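Local atomic coordinates of fucolectin-related protein (Streptococcus pneumoniae, PDB entry 2J22), a protein that probably binds fucose-containing glycans such as blood group antigens, as a calcium-containing fucose-binding module of a pneumococcal virulence factor. Residues K19-S24 with S58-D63; N88-I93 with S129-G134. One frame throughout, in Å; residues are numbered along the deposited sequence.

In the fold
Both contacts belong to one antiparallel five-stranded sheet of a beta-sandwich. Contact 1 pairs the outermost strand 20-23 with 59-64; contact 2 pairs 125-130 with 89-94, and since 59-64 and 125-130 are neighbours, the two meet directly, W59 CB packing on S129 OG. Their centres are 13 Å apart. Each is partly buried and puts apolar groups on one face of the sheet, W60 and I62 in contact 1, F89 and L130 in contact 2, with a salt bridge on the other. In contact 1 the ladder runs from T21 to Q23 and adds tryptophan packing; contact 2 covers a strand end, where amide, hydroxyl and water take over from the ladder.

Contact 1. Residues K19-S24 with S58-D63; sequences KETRQS and SWWEID
An antiparallel ladder at the edge of the five-stranded sheet joins T21, R22 and Q23 to I62, E61 and W60. R22 and E61 form its hydrogen-bonded pair: R22 N gives to E61 O at 2.9 Å and E61 N to R22 O at 2.8 Å. Their side chains run side by side on one face of the sheet. R22 turns the edge of its guanidinium to the carboxylate, and NE and NH2 both reach E61 OE1, each at 2.9 Å, from the same face of the carboxylate; NH2 arrives on the syn side. E61 OE2 forms a second salt bridge, to R127 of strand 125-130, so the acid lies between two arginines, which would probably keep it ionised.

With CG set between the backbone N and the carbonyl carbon (chi1 56°), the W59 indole folds back over the opposing strand. S24 CB sits over its five-membered ring, 3.5 Å from the centroid, a CH-pi contact, while W59 CH2 lies 3.8 Å above the R22 guanidinium plane. On the opposite side of the sheet, where Q23 and W60 point, Q23 OE1 meets the W60 ring at its edge, 3.4 Å from CD1, while Q23 NE2 is hydrogen-bonded to G30 O; T21 CG2 touches W60 CZ2.

Beyond the pair, strand 59-64 bonds through its backbone to strand 125-130, and W60 packs on L139 and V142 of strand 139-146.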
loop_
_atom_site.group_PDB
_atom_site.type_symbol
_atom_site.label_atom_id
_atom_site.label_comp_id
_atom_site.label_asym_id
_atom_site.label_seq_id
_atom_site.Cartn_x
_atom_site.Cartn_y
_atom_site.Cartn_z
ATOM N N LYS A 19 7.319 -8.597 -4.713
ATOM C CA LYS A 19 6.259 -8.750 -5.721
ATOM C C LYS A 19 6.320 -7.579 -6.669
ATOM O O LYS A 19 6.965 -6.565 -6.371
ATOM C CB LYS A 19 4.882 -8.799 -5.073
ATOM C CG LYS A 19 4.646 -10.078 -4.291
ATOM C CD LYS A 19 4.597 -11.264 -5.240
ATOM C CE LYS A 19 4.217 -12.557 -4.496
ATOM N NZ LYS A 19 5.325 -13.058 -3.614
ATOM N N GLU A 20 5.683 -7.704 -7.818
ATOM C CA GLU A 20 5.683 -6.604 -8.775
ATOM C C GLU A 20 4.769 -5.500 -8.278
ATOM O O GLU A 20 3.596 -5.771 -7.923
ATOM C CB GLU A 20 5.205 -7.087 -10.150
ATOM C CG GLU A 20 6.325 -7.727 -10.973
ATOM C CD GLU A 20 5.769 -8.587 -12.108
ATOM O OE1 GLU A 20 4.869 -9.436 -11.826
ATOM O OE2 GLU A 20 6.219 -8.412 -13.282
ATOM N N THR A 21 5.307 -4.284 -8.223
ATOM C CA THR A 21 4.510 -3.113 -7.864
ATOM C C THR A 21 4.418 -2.071 -8.978
ATOM O O THR A 21 5.276 -2.020 -9.941
ATOM C CB THR A 21 5.007 -2.486 -6.539
ATOM O OG1 THR A 21 6.373 -2.081 -6.689
ATOM C CG2 THR A 21 5.033 -3.522 -5.434
ATOM N N ARG A 22 3.398 -1.222 -8.885
ATOM C CA ARG A 22 3.378 -0.055 -9.739
ATOM C C ARG A 22 2.561 1.081 -9.083
ATOM O O ARG A 22 1.854 0.854 -8.100
ATOM C CB ARG A 22 2.838 -0.415 -11.146
ATOM C CG ARG A 22 1.377 -0.673 -11.163
ATOM C CD ARG A 22 0.873 -1.354 -12.419
ATOM N NE ARG A 22 -0.573 -1.565 -12.282
ATOM C CZ ARG A 22 -1.452 -0.959 -13.057
ATOM N NH1 ARG A 22 -1.019 -0.136 -14.010
ATOM N NH2 ARG A 22 -2.742 -1.165 -12.899
ATOM N N GLN A 23 2.624 2.281 -9.645
ATOM C CA GLN A 23 1.873 3.382 -9.040
ATOM C C GLN A 23 1.564 4.424 -10.097
ATOM O O GLN A 23 2.081 4.355 -11.209
ATOM C CB GLN A 23 2.635 3.964 -7.803
ATOM C CG GLN A 23 4.056 4.551 -8.057
ATOM C CD GLN A 23 4.876 4.859 -6.769
ATOM O OE1 GLN A 23 4.447 4.556 -5.616
ATOM N NE2 GLN A 23 5.983 5.506 -6.941
ATOM N N SER A 24 0.712 5.366 -9.754
ATOM C CA SER A 24 0.180 6.361 -10.658
ATOM C C SER A 24 1.311 7.196 -11.265
ATOM O O SER A 24 1.257 7.508 -12.458
ATOM C CB SER A 24 -0.826 7.227 -9.920
ATOM O OG SER A 24 -0.173 7.839 -8.806
ATOM N N SER A 58 -3.715 10.021 -6.781
ATOM C CA SER A 58 -2.566 9.166 -6.518
ATOM C C SER A 58 -2.957 7.776 -6.017
ATOM O O SER A 58 -3.830 7.634 -5.158
ATOM C CB SER A 58 -1.600 9.818 -5.505
ATOM O OG SER A 58 -1.298 11.160 -5.878
ATOM N N TRP A 59 -2.278 6.739 -6.531
ATOM C CA TRP A 59 -2.544 5.395 -6.080
ATOM C C TRP A 59 -1.257 4.553 -6.221
ATOM O O TRP A 59 -0.318 4.938 -6.884
ATOM C CB TRP A 59 -3.751 4.775 -6.852
ATOM C CG TRP A 59 -3.549 4.795 -8.382
ATOM C CD1 TRP A 59 -4.075 5.685 -9.256
ATOM C CD2 TRP A 59 -2.784 3.872 -9.163
ATOM N NE1 TRP A 59 -3.665 5.399 -10.541
ATOM C CE2 TRP A 59 -2.866 4.288 -10.510
ATOM C CE3 TRP A 59 -2.017 2.725 -8.860
ATOM C CZ2 TRP A 59 -2.189 3.625 -11.552
ATOM C CZ3 TRP A 59 -1.347 2.056 -9.879
ATOM C CH2 TRP A 59 -1.454 2.505 -11.232
ATOM N N TRP A 60 -1.276 3.396 -5.591
ATOM C CA TRP A 60 -0.201 2.415 -5.629
ATOM C C TRP A 60 -0.804 1.008 -5.619
ATOM O O TRP A 60 -1.859 0.749 -5.011
ATOM C CB TRP A 60 0.748 2.646 -4.429
ATOM C CG TRP A 60 1.777 1.582 -4.150
ATOM C CD1 TRP A 60 3.119 1.713 -4.301
ATOM C CD2 TRP A 60 1.562 0.328 -3.510
ATOM N NE1 TRP A 60 3.746 0.589 -3.842
ATOM C CE2 TRP A 60 2.819 -0.263 -3.327
ATOM C CE3 TRP A 60 0.418 -0.344 -3.018
ATOM C CZ2 TRP A 60 2.991 -1.544 -2.790
ATOM C CZ3 TRP A 60 0.574 -1.605 -2.432
ATOM C CH2 TRP A 60 1.859 -2.201 -2.340
ATOM N N GLU A 61 -0.147 0.081 -6.303
ATOM C CA GLU A 61 -0.696 -1.259 -6.463
ATOM C C GLU A 61 0.362 -2.338 -6.392
ATOM O O GLU A 61 1.513 -2.128 -6.842
ATOM C CB GLU A 61 -1.303 -1.373 -7.855
ATOM C CG GLU A 61 -2.308 -2.471 -8.016
ATOM C CD GLU A 61 -3.024 -2.250 -9.300
ATOM O OE1 GLU A 61 -2.434 -2.586 -10.362
ATOM O OE2 GLU A 61 -4.111 -1.679 -9.229
ATOM N N ILE A 62 -0.047 -3.504 -5.883
ATOM C CA ILE A 62 0.819 -4.686 -5.784
ATOM C C ILE A 62 0.093 -5.875 -6.426
ATOM O O ILE A 62 -1.110 -6.066 -6.214
ATOM C CB ILE A 62 1.207 -4.992 -4.336
ATOM C CG1 ILE A 62 2.197 -6.174 -4.296
ATOM C CG2 ILE A 62 -0.072 -5.230 -3.464
ATOM C CD1 ILE A 62 2.747 -6.491 -2.941
ATOM N N ASP A 63 0.845 -6.612 -7.265
ATOM C CA ASP A 63 0.367 -7.817 -7.971
ATOM C C ASP A 63 1.012 -8.996 -7.252
ATOM O O ASP A 63 2.236 -9.120 -7.244
ATOM C CB ASP A 63 0.758 -7.787 -9.463
ATOM C CG ASP A 63 0.132 -8.971 -10.304
ATOM O OD1 ASP A 63 -0.459 -9.914 -9.775
ATOM O OD2 ASP A 63 0.161 -8.983 -11.537
HETATM O O HOH W 1 4.293 -9.978 -8.623
#

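Contact 2. Residues N88-I93 with S129-G134; sequences NFDIII and SLRSAG
D90 and R131 meet through their torsions: CG of D90 stands anti to its own carbonyl carbon (chi1 -71°), and the R131 chain bends at both chi2 and chi3, curling its guanidinium back to the carboxylate. The two residues lie where strand 125-130 ends beside the start of strand 89-94, neighbours in the antiparallel five-stranded sheet of this galactose-binding-like beta-sandwich. R131 NH1 gives a salt-bridge hydrogen bond of 2.7 Å to the syn lone pair of D90 OD2, although the oxygen is tilted from the guanidinium plane and the bond is bent, 137° at the hydrogen. R131 CD also lies 3.3 Å from OD2, so the aliphatic part of the chain passes close to the acid as well. The second carboxylate oxygen, OD1, is bonded to H105 ND1, so the carboxylate is held between strand 100-108 and the loop that follows strand 125-130.

Under this bridge the ladder is short. D90 and S129 make the hydrogen-bonded pair, with D90 N to S129 O nearly straight at the hydrogen. F89 and L130 form the adjoining non-hydrogen-bonded pair, and F89 CB rests against L130 CD2 on the apolar face, where L137 also packs on L130. N88 and F89 together face I106 in a G1 beta bulge, and R131 N bonds to N88 O at 2.9 Å.

Past the end of strand 125-130, the N88 side chain crosses that of R131 at about a right angle, its OD1 3.5 Å from R131 CB. A water accepts from S132 N and lies within hydrogen-bonding distance of N88 O, to which it may donate. Alongside it N88 ND2 reaches S132 OG at 3.0 Å, the hydroxyl standing 23° out of the amide plane.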
loop_
_atom_site.group_PDB
_atom_site.type_symbol
_atom_site.label_atom_id
_atom_site.label_comp_id
_atom_site.label_asym_id
_atom_site.label_seq_id
_atom_site.Cartn_x
_atom_site.Cartn_y
_atom_site.Cartn_z
ATOM N N ASN A 88 -8.034 9.595 4.346
ATOM C CA ASN A 88 -9.171 9.609 3.398
ATOM C C ASN A 88 -8.854 8.782 2.185
ATOM O O ASN A 88 -8.804 9.311 1.056
ATOM C CB ASN A 88 -9.519 11.063 2.989
ATOM C CG ASN A 88 -10.725 11.154 2.024
ATOM O OD1 ASN A 88 -11.556 10.227 1.938
ATOM N ND2 ASN A 88 -10.813 12.261 1.282
ATOM N N PHE A 89 -8.619 7.482 2.407
ATOM C CA PHE A 89 -8.180 6.634 1.313
ATOM C C PHE A 89 -8.929 5.336 1.204
ATOM O O PHE A 89 -9.578 4.912 2.119
ATOM C CB PHE A 89 -6.621 6.431 1.284
ATOM C CG PHE A 89 -6.072 5.636 2.428
ATOM C CD1 PHE A 89 -5.918 4.250 2.326
ATOM C CD2 PHE A 89 -5.686 6.276 3.624
ATOM C CE1 PHE A 89 -5.377 3.455 3.431
ATOM C CE2 PHE A 89 -5.161 5.563 4.670
ATOM C CZ PHE A 89 -4.981 4.151 4.607
ATOM N N ASP A 90 -8.825 4.677 0.044
ATOM C CA ASP A 90 -9.403 3.367 -0.084
ATOM C C ASP A 90 -8.340 2.304 -0.287
ATOM O O ASP A 90 -7.318 2.536 -0.992
ATOM C CB ASP A 90 -10.331 3.336 -1.294
ATOM C CG ASP A 90 -11.582 4.120 -1.080
ATOM O OD1 ASP A 90 -12.170 4.095 0.058
ATOM O OD2 ASP A 90 -12.047 4.783 -2.007
ATOM N N ILE A 91 -8.602 1.154 0.321
ATOM C CA ILE A 91 -7.878 -0.097 0.062
ATOM C C ILE A 91 -8.847 -0.939 -0.756
ATOM O O ILE A 91 -9.974 -1.181 -0.298
ATOM C CB ILE A 91 -7.551 -0.815 1.406
ATOM C CG1 ILE A 91 -6.701 0.088 2.303
ATOM C CG2 ILE A 91 -6.950 -2.231 1.163
ATOM C CD1 ILE A 91 -6.430 -0.445 3.689
ATOM N N ILE A 92 -8.405 -1.390 -1.939
ATOM C CA ILE A 92 -9.231 -2.157 -2.839
ATOM C C ILE A 92 -8.510 -3.441 -3.186
ATOM O O ILE A 92 -7.369 -3.395 -3.640
ATOM C CB ILE A 92 -9.512 -1.388 -4.184
ATOM C CG1 ILE A 92 -9.782 0.113 -3.957
ATOM C CG2 ILE A 92 -10.734 -2.005 -4.838
ATOM C CD1 ILE A 92 -9.574 1.013 -5.174
ATOM N N ILE A 93 -9.174 -4.572 -3.014
ATOM C CA ILE A 93 -8.580 -5.899 -3.360
ATOM C C ILE A 93 -9.326 -6.482 -4.528
ATOM O O ILE A 93 -10.545 -6.443 -4.571
ATOM C CB ILE A 93 -8.564 -6.837 -2.103
ATOM C CG1 ILE A 93 -7.964 -6.057 -0.889
ATOM C CG2 ILE A 93 -7.859 -8.214 -2.416
ATOM C CD1 ILE A 93 -7.344 -6.888 0.230
ATOM N N SER A 129 -5.555 3.880 -2.861
ATOM C CA SER A 129 -5.861 5.033 -3.720
ATOM C C SER A 129 -6.427 6.142 -2.866
ATOM O O SER A 129 -7.481 5.934 -2.182
ATOM C CB SER A 129 -6.903 4.643 -4.819
ATOM O OG SER A 129 -7.070 5.649 -5.842
ATOM N N LEU A 130 -5.810 7.335 -2.953
ATOM C CA LEU A 130 -6.244 8.485 -2.133
ATOM C C LEU A 130 -7.568 9.056 -2.713
ATOM O O LEU A 130 -7.745 9.036 -3.933
ATOM C CB LEU A 130 -5.140 9.552 -2.170
ATOM C CG LEU A 130 -3.766 9.156 -1.585
ATOM C CD1 LEU A 130 -2.758 10.356 -1.606
ATOM C CD2 LEU A 130 -3.846 8.640 -0.163
ATOM N N ARG A 131 -8.508 9.485 -1.859
ATOM C CA ARG A 131 -9.757 10.068 -2.356
ATOM C C ARG A 131 -9.730 11.609 -2.533
ATOM O O ARG A 131 -10.576 12.166 -3.224
ATOM C CB ARG A 131 -10.967 9.640 -1.504
ATOM C CG ARG A 131 -11.407 8.212 -1.757
ATOM C CD ARG A 131 -11.840 7.882 -3.223
ATOM N NE ARG A 131 -13.256 8.177 -3.526
ATOM C CZ ARG A 131 -14.298 7.543 -2.964
ATOM N NH1 ARG A 131 -14.091 6.568 -2.070
ATOM N NH2 ARG A 131 -15.551 7.881 -3.291
ATOM N N SER A 132 -8.737 12.277 -1.935
ATOM C CA SER A 132 -8.419 13.679 -2.247
ATOM C C SER A 132 -7.432 13.811 -3.370
ATOM O O SER A 132 -6.248 13.406 -3.230
ATOM C CB SER A 132 -7.897 14.436 -1.001
ATOM O OG SER A 132 -8.698 14.117 0.141
ATOM N N ALA A 133 -7.928 14.328 -4.511
ATOM C CA ALA A 133 -7.081 14.613 -5.663
ATOM C C ALA A 133 -6.004 15.667 -5.299
ATOM O O ALA A 133 -6.251 16.599 -4.504
ATOM C CB ALA A 133 -7.934 15.155 -6.834
ATOM N N GLY A 134 -4.838 15.504 -5.899
ATOM C CA GLY A 134 -3.770 16.503 -5.814
ATOM C C GLY A 134 -2.760 16.149 -4.756
ATOM O O GLY A 134 -1.788 16.890 -4.575
HETATM O O HOH W 2 -6.750 11.543 0.304
#